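Local coordinates for protein haloacid dehalogenase (Pseudomonas aeruginosa, PDB 3UMC) that probably hydrolyses the carbon-halogen bond of L-2-haloacids, releasing halide and a 2-hydroxy acid, at residues A24-V29 / R184-P189. Residues are numbered along the deposited sequence; the frame is centred on the assembly and turned at random.
Sequences AILFDV and RLLDLP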
# COMPACT_ATOMS: atom_id res chain seq x y z
N ALA A 24 -4.80 13.43 2.61
CA ALA A 24 -4.36 12.14 3.09
C ALA A 24 -4.01 12.25 4.57
O ALA A 24 -3.49 13.25 5.03
CB ALA A 24 -3.14 11.67 2.30
N ILE A 25 -4.27 11.18 5.31
CA ILE A 25 -3.89 11.10 6.68
C ILE A 25 -3.01 9.89 6.77
O ILE A 25 -3.40 8.74 6.44
CB ILE A 25 -5.09 10.90 7.64
CG1 ILE A 25 -6.13 11.98 7.46
CG2 ILE A 25 -4.65 10.98 9.07
CD1 ILE A 25 -7.37 11.77 8.28
N LEU A 26 -1.81 10.15 7.26
CA LEU A 26 -0.88 9.10 7.59
C LEU A 26 -1.08 8.80 9.08
O LEU A 26 -1.25 9.68 9.90
CB LEU A 26 0.55 9.62 7.41
CG LEU A 26 1.01 10.12 6.04
CD1 LEU A 26 2.44 10.79 6.16
CD2 LEU A 26 1.06 8.99 5.11
N PHE A 27 -0.96 7.55 9.43
CA PHE A 27 -1.07 7.15 10.78
C PHE A 27 0.12 6.35 11.24
O PHE A 27 0.47 5.39 10.64
CB PHE A 27 -2.27 6.17 10.91
CG PHE A 27 -3.58 6.78 10.74
CD1 PHE A 27 -4.30 7.20 11.83
CD2 PHE A 27 -4.13 6.91 9.48
CE1 PHE A 27 -5.51 7.71 11.69
CE2 PHE A 27 -5.40 7.45 9.34
CZ PHE A 27 -6.07 7.83 10.42
N ASP A 28 0.62 6.69 12.41
CA ASP A 28 1.39 5.77 13.23
C ASP A 28 0.50 4.58 13.66
O ASP A 28 -0.70 4.76 13.76
CB ASP A 28 1.93 6.54 14.45
CG ASP A 28 2.69 5.65 15.40
OD1 ASP A 28 3.70 5.09 14.98
OD2 ASP A 28 2.22 5.45 16.56
N VAL A 29 1.04 3.37 13.89
CA VAL A 29 0.13 2.22 14.07
C VAL A 29 0.26 1.61 15.45
O VAL A 29 -0.76 1.48 16.16
CB VAL A 29 0.28 1.13 13.02
CG1 VAL A 29 -0.78 0.13 13.16
CG2 VAL A 29 0.21 1.71 11.59
N ARG A 184 5.93 11.82 -1.11
CA ARG A 184 6.38 11.62 -2.50
C ARG A 184 5.52 10.51 -3.10
O ARG A 184 4.99 10.65 -4.18
CB ARG A 184 7.90 11.26 -2.53
CG ARG A 184 8.33 10.51 -3.79
CD ARG A 184 9.84 10.43 -3.95
NE ARG A 184 10.42 9.67 -2.87
CZ ARG A 184 10.41 8.35 -2.79
NH1 ARG A 184 9.82 7.66 -3.74
NH2 ARG A 184 10.96 7.72 -1.75
N LEU A 185 5.36 9.38 -2.41
CA LEU A 185 4.54 8.30 -3.01
C LEU A 185 3.05 8.65 -3.18
O LEU A 185 2.36 8.17 -4.12
CB LEU A 185 4.81 6.99 -2.30
CG LEU A 185 6.25 6.46 -2.44
CD1 LEU A 185 6.53 5.31 -1.47
CD2 LEU A 185 6.43 5.99 -3.94
N LEU A 186 2.52 9.50 -2.30
CA LEU A 186 1.14 9.94 -2.40
C LEU A 186 0.99 11.08 -3.42
O LEU A 186 -0.12 11.51 -3.71
CB LEU A 186 0.62 10.45 -1.05
CG LEU A 186 0.48 9.35 0.04
CD1 LEU A 186 0.07 9.94 1.42
CD2 LEU A 186 -0.43 8.19 -0.38
N ASP A 187 2.13 11.60 -3.88
CA ASP A 187 2.19 12.68 -4.84
C ASP A 187 1.49 13.91 -4.27
O ASP A 187 0.68 14.53 -4.93
CB ASP A 187 1.58 12.28 -6.17
CG ASP A 187 2.12 13.19 -7.41
OD1 ASP A 187 3.27 13.69 -7.35
OD2 ASP A 187 1.38 13.38 -8.41
N LEU A 188 1.80 14.22 -3.00
CA LEU A 188 1.20 15.38 -2.33
C LEU A 188 2.25 16.27 -1.70
O LEU A 188 3.22 15.78 -1.24
CB LEU A 188 0.21 14.93 -1.26
CG LEU A 188 -1.10 14.26 -1.68
CD1 LEU A 188 -1.75 13.65 -0.35
CD2 LEU A 188 -2.11 15.18 -2.40
N PRO A 189 2.07 17.60 -1.75
CA PRO A 189 2.94 18.40 -0.91
C PRO A 189 2.62 18.08 0.56
O PRO A 189 1.49 17.77 0.86
CB PRO A 189 2.56 19.86 -1.24
CG PRO A 189 1.12 19.79 -1.78
CD PRO A 189 0.99 18.39 -2.38
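A24 and L186 bring the two backbones nearest, with 8.1 Å between A24 CA and L186 CA, where the start of strand 24-27 lies against the C-terminal end of helix 176-186; no hydrogen bond joins the segments, and side chains alone bridge the gap. The CB of A24 points at the helix end and is met by two leucine methyls. L188 CD1 makes the shorter contact, at 3.6 Å from A24 CB, and L186 CD1 lies 3.8 Å from the same A24 CB. The L186 methyl also reaches L26, two residues on, whose CB does not aim at the helix but whose CD2 comes to 3.9 Å from L186 CD1. The side chains of L26 and L186 run past one another in opposite directions. L186 already points its CB at the strand, and with CG anti to the carbonyl carbon (chi1 -67°) CD1 is carried on to A24 and L26.

This is helix-on-sheet packing in the Rossmann-like core of the HAD fold. Strand 24-27 lies inside the parallel sheet, between 137-140 and 193-197, and helix 176-186 lies against one face of it before the chain enters 193-197. The helix ends in a Schellman motif, D187 taking a positive phi of 59° with its N bonded to R184 O at 3.0 Å; past this turn L188, like L186, has its CB directed at the strand. L188 also touches V193, and L26 packs on V193 and A139, which ties the patch to both neighbouring strands. L186 also packs against L150 of the second subunit, which brings the subunit interface up to this helix end.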